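Local coordinates for putative uncharacterized protein TTHB187 (Thermus thermophilus HB8, PDB 3SKD), which is the metal-dependent HD nuclease domain of the CRISPR-associated endonuclease/helicase Cas3, cutting single-stranded DNA in defence against viruses and plasmids, at residues P25-M30 against R223-G228; H74-A79 against E115-R120. One frame throughout, in Å; residues are numbered along the deposited sequence.

In the fold
Both contacts are largely buried and mostly apolar, with some backbone carbonyl oxygens touching; the surface buried between the segments is 213 Å² in interaction 1 and 222 Å² in interaction 2, and their centres lie about 18 Å apart. Interaction 2 lies closer to the middle of the chain, about 10 Å from its centre against 14 Å, and all its touching residues are buried; two of the five in interaction 1 are partly exposed. The elements differ: 25-30 opens helix 26-43 and meets the loop before helix 230-246, whereas 74-79 carries the HD pair and meets helix 110-124. Nickel joins them, bound by H29 from interaction 1 and by H74 and D75 from interaction 2, while L26 packs on D75 and A79.

Interaction 1: P25-M30 against R223-G228; sequences PLLAHM and RDPRRG. With NI (nickel (II) ion), chain B.
P25, at the N-cap position of helix 26-43, sets its ring against that of P225: CG of P25 lies 3.9 Å from CD of P225, the two rings crossing obliquely. Two residues on, with CG of L27 anti to the backbone N (chi1 179°), the CD2 branch of L27 comes to 3.9 Å from P225 CB. L27 also touches helix 165-181. A28 completes the seat, its methyl CB 4.1 Å from P225 CG, where the backbones come closest. P225 buries 82 Å² against the helix start, meeting the N-cap residue and two residues of the first turn. That turn belongs to the HD domain and carries the first metal ligand: H29 points away from the loop and binds nickel through NE2 at 2.3 Å, alongside H74, D75 and D210. The loop has its own bracing. D224 begins a type I turn ending at R227, and its OD2 accepts from R226 N at 3.0 Å (N-H...O angle 165°), an Asx turn. The same oxygen takes R226 NE on its syn lone pair at 3.2 Å. R223 approaches A28 through its carbonyl O, 4.3 Å from A28 CB, while R223 NH2 forms a salt bridge with D32.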
# COMPACT_ATOMS: atom_id res chain seq x y z
N PRO A 25 5.12 -13.75 3.37
CA PRO A 25 3.66 -13.56 3.30
C PRO A 25 3.26 -12.20 2.68
O PRO A 25 3.99 -11.24 2.88
CB PRO A 25 3.22 -13.64 4.77
CG PRO A 25 4.30 -14.50 5.47
CD PRO A 25 5.58 -14.17 4.72
N LEU A 26 2.14 -12.14 1.98
CA LEU A 26 1.58 -10.89 1.50
C LEU A 26 1.48 -9.86 2.64
O LEU A 26 1.84 -8.70 2.47
CB LEU A 26 0.21 -11.15 0.89
CG LEU A 26 -0.52 -9.95 0.28
CD1 LEU A 26 0.34 -9.20 -0.68
CD2 LEU A 26 -1.82 -10.37 -0.38
N LEU A 27 1.08 -10.29 3.83
CA LEU A 27 0.94 -9.34 4.93
C LEU A 27 2.28 -8.73 5.30
O LEU A 27 2.34 -7.56 5.63
CB LEU A 27 0.35 -10.00 6.15
CG LEU A 27 0.18 -9.12 7.38
CD1 LEU A 27 -0.80 -7.96 7.17
CD2 LEU A 27 -0.26 -9.99 8.56
N ALA A 28 3.35 -9.53 5.26
CA ALA A 28 4.69 -9.04 5.53
C ALA A 28 5.06 -7.97 4.50
O ALA A 28 5.60 -6.93 4.83
CB ALA A 28 5.68 -10.18 5.46
N HIS A 29 4.80 -8.24 3.23
CA HIS A 29 5.12 -7.24 2.24
C HIS A 29 4.25 -5.97 2.41
O HIS A 29 4.72 -4.85 2.22
CB HIS A 29 4.90 -7.81 0.86
CG HIS A 29 5.11 -6.80 -0.21
ND1 HIS A 29 6.27 -6.06 -0.31
CD2 HIS A 29 4.30 -6.38 -1.22
CE1 HIS A 29 6.17 -5.25 -1.34
NE2 HIS A 29 4.99 -5.42 -1.89
N MET A 30 3.00 -6.14 2.81
CA MET A 30 2.11 -4.98 2.98
C MET A 30 2.61 -4.11 4.13
O MET A 30 2.66 -2.87 4.03
CB MET A 30 0.65 -5.37 3.22
CG MET A 30 -0.13 -5.90 1.96
SD MET A 30 -1.70 -6.74 2.51
CE MET A 30 -2.66 -5.38 3.14
N ARG A 223 10.62 -13.06 7.43
CA ARG A 223 10.24 -12.44 8.70
C ARG A 223 8.78 -12.76 8.91
O ARG A 223 7.99 -12.79 7.97
CB ARG A 223 10.52 -10.93 8.69
CG ARG A 223 12.06 -10.60 8.68
CD ARG A 223 12.38 -9.11 8.32
NE ARG A 223 12.05 -8.93 6.91
CZ ARG A 223 11.16 -8.08 6.42
NH1 ARG A 223 10.52 -7.22 7.21
NH2 ARG A 223 10.92 -8.08 5.10
N ASP A 224 8.40 -13.03 10.15
CA ASP A 224 7.04 -13.46 10.45
C ASP A 224 6.18 -12.29 10.88
O ASP A 224 6.38 -11.75 11.94
CB ASP A 224 7.07 -14.51 11.59
CG ASP A 224 5.68 -15.01 11.97
OD1 ASP A 224 5.58 -15.79 12.96
OD2 ASP A 224 4.68 -14.65 11.29
N PRO A 225 5.17 -11.93 10.06
CA PRO A 225 4.33 -10.76 10.33
C PRO A 225 3.35 -10.96 11.46
O PRO A 225 2.75 -9.99 11.92
CB PRO A 225 3.59 -10.55 9.01
CG PRO A 225 3.49 -11.88 8.42
CD PRO A 225 4.81 -12.57 8.79
N ARG A 226 3.23 -12.17 12.00
CA ARG A 226 2.38 -12.36 13.16
C ARG A 226 3.02 -11.73 14.39
O ARG A 226 2.33 -11.38 15.34
CB ARG A 226 2.08 -13.84 13.40
CG ARG A 226 1.19 -14.43 12.32
CD ARG A 226 1.07 -15.95 12.47
NE ARG A 226 2.38 -16.59 12.30
CZ ARG A 226 2.69 -17.79 12.77
NH1 ARG A 226 1.80 -18.50 13.45
NH2 ARG A 226 3.91 -18.30 12.56
N ARG A 227 4.33 -11.53 14.36
CA ARG A 227 5.03 -11.07 15.56
C ARG A 227 4.74 -9.62 15.86
O ARG A 227 4.63 -8.78 14.98
CB ARG A 227 6.53 -11.27 15.41
CG ARG A 227 6.95 -12.72 15.36
CD ARG A 227 8.45 -12.81 15.44
NE ARG A 227 8.93 -12.70 16.81
CZ ARG A 227 10.03 -12.07 17.18
NH1 ARG A 227 10.79 -11.45 16.28
NH2 ARG A 227 10.38 -12.04 18.47
N GLY A 228 4.64 -9.33 17.15
CA GLY A 228 4.41 -7.98 17.63
C GLY A 228 5.51 -7.04 17.26
O GLY A 228 5.29 -5.86 17.06
NI NI B . 4.18 -4.77 -3.96
O HOH W 1 5.60 -5.95 -4.68
O HOH W 2 3.44 -4.40 -6.16

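Interaction 2: H74-A79 against E115-R120. With NI (nickel (II) ion), chain B.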
# COMPACT_ATOMS: atom_id res chain seq x y z
N HIS A 74 -1.45 -1.49 -1.35
CA HIS A 74 -1.32 -1.47 -2.82
C HIS A 74 -1.36 -2.87 -3.44
O HIS A 74 -1.68 -3.01 -4.62
CB HIS A 74 -0.01 -0.82 -3.25
CG HIS A 74 1.18 -1.72 -3.03
ND1 HIS A 74 1.68 -1.99 -1.77
CD2 HIS A 74 1.93 -2.43 -3.90
CE1 HIS A 74 2.71 -2.82 -1.88
NE2 HIS A 74 2.89 -3.08 -3.17
N ASP A 75 -0.95 -3.89 -2.70
CA ASP A 75 -0.97 -5.27 -3.24
C ASP A 75 -2.08 -6.13 -2.70
O ASP A 75 -2.02 -7.36 -2.80
CB ASP A 75 0.33 -6.03 -2.96
CG ASP A 75 1.44 -5.72 -3.99
OD1 ASP A 75 1.13 -5.16 -5.07
OD2 ASP A 75 2.60 -5.98 -3.76
N LEU A 76 -3.12 -5.51 -2.18
CA LEU A 76 -4.25 -6.28 -1.74
C LEU A 76 -4.85 -7.15 -2.91
O LEU A 76 -5.35 -8.26 -2.68
CB LEU A 76 -5.29 -5.33 -1.16
CG LEU A 76 -6.47 -6.08 -0.61
CD1 LEU A 76 -5.92 -6.86 0.57
CD2 LEU A 76 -7.52 -5.10 -0.20
N GLY A 77 -4.78 -6.67 -4.15
CA GLY A 77 -5.19 -7.47 -5.33
C GLY A 77 -4.56 -8.88 -5.42
O GLY A 77 -5.11 -9.77 -6.06
N LYS A 78 -3.40 -9.09 -4.80
CA LYS A 78 -2.74 -10.43 -4.78
C LYS A 78 -3.44 -11.46 -3.89
O LYS A 78 -3.15 -12.66 -3.96
CB LYS A 78 -1.28 -10.31 -4.34
CG LYS A 78 -0.37 -9.67 -5.36
CD LYS A 78 1.11 -9.84 -4.98
CE LYS A 78 2.03 -9.04 -5.90
NZ LYS A 78 3.30 -8.62 -5.19
N ALA A 79 -4.35 -10.99 -3.04
CA ALA A 79 -5.09 -11.86 -2.15
C ALA A 79 -6.29 -12.43 -2.91
O ALA A 79 -7.44 -12.14 -2.62
CB ALA A 79 -5.53 -11.12 -0.93
N GLU A 115 -7.63 -2.26 -7.26
CA GLU A 115 -8.59 -1.20 -7.42
C GLU A 115 -10.01 -1.67 -7.12
O GLU A 115 -10.68 -1.01 -6.38
CB GLU A 115 -8.54 -0.56 -8.82
CG GLU A 115 -9.62 0.52 -9.02
CD GLU A 115 -9.56 1.13 -10.45
OE1 GLU A 115 -8.70 0.72 -11.25
OE2 GLU A 115 -10.36 2.02 -10.79
N LEU A 116 -10.46 -2.79 -7.70
CA LEU A 116 -11.81 -3.30 -7.40
C LEU A 116 -12.02 -3.56 -5.94
O LEU A 116 -13.07 -3.28 -5.41
CB LEU A 116 -12.07 -4.59 -8.14
CG LEU A 116 -12.14 -4.41 -9.63
CD1 LEU A 116 -12.20 -5.76 -10.29
CD2 LEU A 116 -13.32 -3.56 -9.96
N PHE A 117 -11.02 -4.12 -5.27
CA PHE A 117 -11.20 -4.49 -3.87
C PHE A 117 -11.24 -3.23 -2.99
O PHE A 117 -12.05 -3.08 -2.07
CB PHE A 117 -10.03 -5.36 -3.39
CG PHE A 117 -9.92 -6.72 -4.06
CD1 PHE A 117 -10.99 -7.35 -4.70
CD2 PHE A 117 -8.70 -7.36 -4.05
CE1 PHE A 117 -10.82 -8.62 -5.28
CE2 PHE A 117 -8.53 -8.62 -4.62
CZ PHE A 117 -9.58 -9.23 -5.24
N LEU A 118 -10.33 -2.31 -3.28
CA LEU A 118 -10.23 -1.16 -2.42
C LEU A 118 -11.45 -0.25 -2.58
O LEU A 118 -11.82 0.44 -1.65
CB LEU A 118 -8.97 -0.37 -2.73
CG LEU A 118 -7.69 -0.99 -2.15
CD1 LEU A 118 -6.51 -0.01 -2.38
CD2 LEU A 118 -7.87 -1.27 -0.66
N ARG A 119 -12.07 -0.25 -3.75
CA ARG A 119 -13.22 0.61 -3.98
C ARG A 119 -14.30 0.26 -2.96
O ARG A 119 -14.95 1.13 -2.37
CB ARG A 119 -13.82 0.38 -5.38
CG ARG A 119 -13.20 1.16 -6.54
CD ARG A 119 -13.73 0.74 -7.93
NE ARG A 119 -15.13 1.10 -8.17
CZ ARG A 119 -15.53 2.21 -8.82
NH1 ARG A 119 -14.63 3.07 -9.31
NH2 ARG A 119 -16.83 2.47 -9.00
N ARG A 120 -14.50 -1.05 -2.79
CA ARG A 120 -15.53 -1.56 -1.86
C ARG A 120 -15.08 -1.39 -0.40
O ARG A 120 -15.79 -0.85 0.43
CB ARG A 120 -15.75 -3.04 -2.18
CG ARG A 120 -16.87 -3.74 -1.44
CD ARG A 120 -17.39 -4.92 -2.23
NE ARG A 120 -17.94 -4.50 -3.51
CZ ARG A 120 -18.40 -5.32 -4.44
NH1 ARG A 120 -18.38 -6.64 -4.24
NH2 ARG A 120 -18.87 -4.83 -5.57
NI NI B . 4.18 -4.77 -3.96
O HOH W 1 5.60 -5.95 -4.68
O HOH W 2 3.44 -4.40 -6.16
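F117 of helix 110-124 lays its ring against G77, and with L118 it carries the contact with the short 3-10 turn at 76-78. T114, just before this segment on the same helix, ties in the HD segment through OG1, hydrogen-bonded to H74 O and G77 N. At F117, CG stands beside the backbone N and anti to the carbonyl carbon (chi1 -65°), and the ring reaches the backbone of L76 and G77. Its edge meets L76 O, near the ring plane and 3.7 Å from CD2, while CE2 lies 3.6 Å from G77 CA, an oblique approach to a residue with no side chain. At the root of the side chain, F117 CB is 4.1 Å from L76 CD2. The helix therefore packs on the backbone of L76 and G77, next in sequence to H74 and D75, the HD pair that is the signature of HD-domain metal enzymes. H74 NE2 binds nickel at 2.3 Å and D75 OD2 at 2.0 Å, with H29 and D210 as further protein ligands. The nickel-bound D75 OD2 is also in a salt bridge with K78, whose NZ lies 3.1 Å away, 70° out of the carboxylate plane, and is hydrogen-bonded to S19 OG as well. L118 follows, its CD2 meeting L76 CD2 at 3.9 Å; L76 thus sends the same methyl to both helix residues.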